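Side-chain contacts in nitrogenase molybdenum-iron protein beta chain (Clostridium pasteurianum, PDB 4WES), which forms, with the alpha chain, the molybdenum-iron component of nitrogenase, which reduces dinitrogen to ammonium, and shares an [8Fe-7S] cluster with that chain: residues B[375-378]-B[379-382]; B[392-395]-B[396-399]. All blocks are in the same frame, centred on the assembly; numbering follows the deposited sequence.

Contact 1: residues B[375-378]-B[379-382]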
loop_
_atom_site.group_PDB
_atom_site.type_symbol
_atom_site.label_atom_id
_atom_site.label_comp_id
_atom_site.label_asym_id
_atom_site.label_seq_id
_atom_site.Cartn_x
_atom_site.Cartn_y
_atom_site.Cartn_z
ATOM N N PHE B 375 -18.429 4.739 -16.585
ATOM C CA PHE B 375 -18.180 5.275 -17.928
ATOM C C PHE B 375 -18.237 6.791 -17.896
ATOM O O PHE B 375 -17.341 7.454 -18.463
ATOM C CB PHE B 375 -19.189 4.643 -18.900
ATOM C CG PHE B 375 -18.904 4.886 -20.357
ATOM C CD1 PHE B 375 -18.252 3.946 -21.127
ATOM C CD2 PHE B 375 -19.347 6.039 -20.982
ATOM C CE1 PHE B 375 -18.035 4.132 -22.471
ATOM C CE2 PHE B 375 -19.110 6.229 -22.334
ATOM C CZ PHE B 375 -18.480 5.271 -23.087
ATOM N N ASP B 376 -19.243 7.345 -17.229
ATOM C CA ASP B 376 -19.296 8.809 -17.042
ATOM C C ASP B 376 -18.000 9.343 -16.463
ATOM O O ASP B 376 -17.415 10.300 -16.978
ATOM C CB ASP B 376 -20.401 9.184 -16.070
ATOM C CG ASP B 376 -21.818 9.011 -16.623
ATOM O OD1 ASP B 376 -22.075 9.377 -17.795
ATOM O OD2 ASP B 376 -22.687 8.589 -15.819
ATOM N N VAL B 377 -17.542 8.756 -15.340
ATOM C CA VAL B 377 -16.419 9.351 -14.665
ATOM C C VAL B 377 -15.178 9.270 -15.552
ATOM O O VAL B 377 -14.351 10.187 -15.559
ATOM C CB VAL B 377 -16.210 8.766 -13.269
ATOM C CG1 VAL B 377 -14.977 9.387 -12.614
ATOM C CG2 VAL B 377 -17.409 9.086 -12.406
ATOM N N HIS B 378 -15.009 8.143 -16.244
ATOM C CA HIS B 378 -13.870 8.044 -17.151
ATOM C C HIS B 378 -13.911 9.161 -18.196
ATOM O O HIS B 378 -12.895 9.813 -18.472
ATOM C CB HIS B 378 -13.805 6.662 -17.771
ATOM C CG HIS B 378 -12.527 6.417 -18.497
ATOM N ND1 HIS B 378 -12.364 5.327 -19.308
ATOM C CD2 HIS B 378 -11.350 7.098 -18.505
ATOM C CE1 HIS B 378 -11.141 5.359 -19.809
ATOM N NE2 HIS B 378 -10.498 6.417 -19.314
ATOM N N GLN B 379 -15.071 9.364 -18.809
ATOM C CA GLN B 379 -15.191 10.455 -19.791
ATOM C C GLN B 379 -14.807 11.794 -19.178
ATOM O O GLN B 379 -14.103 12.606 -19.815
ATOM C CB GLN B 379 -16.589 10.551 -20.382
ATOM C CG GLN B 379 -16.988 9.334 -21.199
ATOM C CD GLN B 379 -18.066 9.702 -22.230
ATOM O OE1 GLN B 379 -19.211 9.952 -21.888
ATOM N NE2 GLN B 379 -17.653 9.792 -23.467
ATOM N N TRP B 380 -15.274 12.074 -17.968
ATOM C CA TRP B 380 -14.924 13.335 -17.329
ATOM C C TRP B 380 -13.415 13.463 -17.139
ATOM O O TRP B 380 -12.856 14.536 -17.388
ATOM C CB TRP B 380 -15.637 13.473 -15.988
ATOM C CG TRP B 380 -17.120 13.400 -16.066
ATOM C CD1 TRP B 380 -17.927 13.486 -17.187
ATOM C CD2 TRP B 380 -17.993 13.218 -14.968
ATOM N NE1 TRP B 380 -19.245 13.348 -16.831
ATOM C CE2 TRP B 380 -19.305 13.171 -15.473
ATOM C CE3 TRP B 380 -17.785 13.079 -13.592
ATOM C CZ2 TRP B 380 -20.407 13.014 -14.641
ATOM C CZ3 TRP B 380 -18.872 12.920 -12.775
ATOM C CH2 TRP B 380 -20.162 12.896 -13.302
ATOM N N ILE B 381 -12.783 12.377 -16.696
ATOM C CA ILE B 381 -11.340 12.375 -16.485
ATOM C C ILE B 381 -10.584 12.667 -17.767
ATOM O O ILE B 381 -9.577 13.356 -17.754
ATOM C CB ILE B 381 -10.911 11.056 -15.839
ATOM C CG1 ILE B 381 -11.366 11.028 -14.377
ATOM C CG2 ILE B 381 -9.426 10.835 -15.940
ATOM C CD1 ILE B 381 -11.291 9.656 -13.726
ATOM N N LYS B 382 -11.093 12.149 -18.891
ATOM C CA LYS B 382 -10.439 12.436 -20.166
ATOM C C LYS B 382 -10.478 13.913 -20.556
ATOM O O LYS B 382 -9.653 14.372 -21.360
ATOM C CB LYS B 382 -11.073 11.616 -21.293
ATOM C CG LYS B 382 -10.810 10.128 -21.189
ATOM C CD LYS B 382 -11.567 9.373 -22.266
ATOM C CE LYS B 382 -11.181 7.917 -22.248
ATOM N NZ LYS B 382 -9.730 7.741 -22.561
#
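Lys382 reaches back one turn of helix 374-383 and, in the conformer given (a second exists), sets its CE over the ring of His378. Its CB starts 3.8 Å from His378 O, and CG comes to 3.4 Å from the same oxygen, which also accepts the backbone N-H of Lys382. CD passes more loosely, and CE settles over one imidazole face, 3.7 Å from the ring centroid, a CH-pi contact. A bend at the last torsion (chi4 -63°) turns NZ to a salt bridge with Glu402, whose OE1 is also hydrogen-bonded by His378 NE2. Elsewhere on the helix the carbonyl oxygen of Asp376 sits 3.2 Å above the plane of the Trp380 indole, toward its rim, and Val377 CG2 is 4.1 Å from Trp380 CZ3. Apolar Val377, Trp380 and Ile381 suit their places against strand 337-343 of the parallel sheet, touching Val342 or Tyr340. Gln379 leans its amide on the Phe375 ring, the planes 49° apart, while OE1 and NE2 bond to backbone at Val10 and Pro6. Lys382, His378 and Gln379 thus pack along the helix yet send polar ends elsewhere. The shared carboxylate probably favours a charged lysine and helps to fix the imidazole's rotation.

Contact 2: residues B[392-395]-B[396-399]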
loop_
_atom_site.group_PDB
_atom_site.type_symbol
_atom_site.label_atom_id
_atom_site.label_comp_id
_atom_site.label_asym_id
_atom_site.label_seq_id
_atom_site.Cartn_x
_atom_site.Cartn_y
_atom_site.Cartn_z
ATOM N N ASN B 392 -14.489 1.135 -5.753
ATOM C CA ASN B 392 -14.339 -0.305 -5.627
ATOM C C ASN B 392 -13.411 -0.827 -6.720
ATOM O O ASN B 392 -12.800 -0.064 -7.489
ATOM C CB ASN B 392 -15.715 -0.983 -5.636
ATOM C CG ASN B 392 -16.411 -0.925 -6.993
ATOM O OD1 ASN B 392 -15.778 -0.814 -8.035
ATOM N ND2 ASN B 392 -17.733 -1.054 -6.964
ATOM N N THR B 393 -13.258 -2.159 -6.793
ATOM C CA THR B 393 -12.323 -2.783 -7.723
ATOM C C THR B 393 -12.416 -2.280 -9.148
ATOM O O THR B 393 -11.404 -2.207 -9.863
ATOM C CB THR B 393 -12.455 -4.301 -7.645
ATOM O OG1 THR B 393 -11.964 -4.751 -6.382
ATOM C CG2 THR B 393 -11.751 -5.056 -8.746
ATOM N N TYR B 394 -13.625 -1.980 -9.615
ATOM C CA TYR B 394 -13.810 -1.643 -11.033
ATOM C C TYR B 394 -13.151 -0.343 -11.438
ATOM O O TYR B 394 -12.917 -0.124 -12.627
ATOM C CB TYR B 394 -15.301 -1.679 -11.396
ATOM C CG TYR B 394 -15.815 -3.095 -11.384
ATOM C CD1 TYR B 394 -15.501 -3.960 -12.430
ATOM C CD2 TYR B 394 -16.593 -3.597 -10.349
ATOM C CE1 TYR B 394 -15.923 -5.278 -12.440
ATOM C CE2 TYR B 394 -17.022 -4.914 -10.366
ATOM C CZ TYR B 394 -16.712 -5.743 -11.393
ATOM O OH TYR B 394 -17.153 -7.046 -11.419
ATOM N N GLY B 395 -12.763 0.484 -10.475
ATOM C CA GLY B 395 -11.964 1.661 -10.814
ATOM C C GLY B 395 -10.573 1.328 -11.321
ATOM O O GLY B 395 -9.934 2.177 -11.922
ATOM N N LYS B 396 -10.102 0.100 -11.085
ATOM C CA LYS B 396 -8.734 -0.242 -11.458
ATOM C C LYS B 396 -8.458 -0.069 -12.934
ATOM O O LYS B 396 -7.322 0.174 -13.347
ATOM C CB LYS B 396 -8.387 -1.729 -11.021
ATOM C CG LYS B 396 -9.110 -2.795 -11.804
ATOM C CD LYS B 396 -9.162 -4.241 -11.217
ATOM C CE LYS B 396 -7.890 -4.930 -11.238
ATOM N NZ LYS B 396 -7.891 -6.144 -10.438
ATOM N N PHE B 397 -9.484 -0.254 -13.758
ATOM C CA PHE B 397 -9.323 -0.122 -15.223
ATOM C C PHE B 397 -9.068 1.317 -15.594
ATOM O O PHE B 397 -8.227 1.593 -16.463
ATOM C CB PHE B 397 -10.586 -0.632 -15.943
ATOM C CG PHE B 397 -10.831 -2.105 -15.817
ATOM C CD1 PHE B 397 -11.561 -2.623 -14.749
ATOM C CD2 PHE B 397 -10.402 -2.990 -16.791
ATOM C CE1 PHE B 397 -11.806 -3.961 -14.656
ATOM C CE2 PHE B 397 -10.648 -4.328 -16.715
ATOM C CZ PHE B 397 -11.361 -4.825 -15.637
ATOM N N ILE B 398 -9.767 2.250 -14.973
ATOM C CA ILE B 398 -9.520 3.673 -15.177
ATOM C C ILE B 398 -8.165 4.072 -14.616
ATOM O O ILE B 398 -7.410 4.817 -15.245
ATOM C CB ILE B 398 -10.642 4.508 -14.549
ATOM C CG1 ILE B 398 -12.003 4.193 -15.131
ATOM C CG2 ILE B 398 -10.374 5.985 -14.663
ATOM C CD1 ILE B 398 -13.159 4.821 -14.395
ATOM N N ALA B 399 -7.820 3.557 -13.438
ATOM C CA ALA B 399 -6.553 3.894 -12.811
ATOM C C ALA B 399 -5.391 3.493 -13.704
ATOM O O ALA B 399 -4.412 4.240 -13.824
ATOM C CB ALA B 399 -6.437 3.217 -11.447
#
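Thr393 and Lys396 run alongside each other, with the methyl CG2 of the threonine 3.7 Å from CD of the lysine. Between their backbones, Thr393 O accepts the N-H of Lys396 at 2.9 Å; this donor stands 43° above the carbonyl plane. Lys396 CG sits between its own backbone N and carbonyl carbon (chi1 70°), which curls the chain over Thr393 O and brings CG within 3.1 Å of that oxygen. The long side chain suits a buried place because NZ is well supplied: it forms salt bridges with Asp415 and with Glu446 of the second beta subunit, and hydrogen bonds to two backbone carbonyls of that subunit. Thr393 OG1 is bonded to Asp415 OD1 and Met414 N, so one carboxylate ties both side chains. Upstream, Asn392 opens an Asx turn, its OD1 taking the N-H of Tyr394 at 2.9 Å, while ND2 goes to Phe411 O and Asn392 O takes the N-H of Gly395. Gly395 O in turn accepts Ala399 N at 2.9 Å. Tyr394 O lies in the plane of the Phe397 ring, at its edge, 3.5 Å from CD1. Tyr394 stacks on Trp84 of the alpha chain and its OH is hydrogen-bonded to Trp84 O. The turn leads from strand 388-391 into helix 396-402, with Ile398 packed on helix 374-383 and Ala399 on strand 406-408.

Overall arrangement
Contacts 1 and 2 follow each other along the chain, joined by strand 388-391 of a parallel sheet, and their centres lie 12 Å apart. They meet through Ile398 of contact 2, whose CG2 is 3.9 Å from Ile381 CD1 and whose CD1 is 3.9 Å from His378 CB, so helices 374-383 and 396-402 pack against one another in this alpha/beta domain. Both contacts are away from the cluster and iron sites. In contact 2 the Tyr394 side chain is about 11 Å from the bound homocitrate and about 13 Å from the [8Fe-7S] cluster. It also touches the alpha chain and the second beta subunit, whereas contact 1 touches the alpha chain through Phe375.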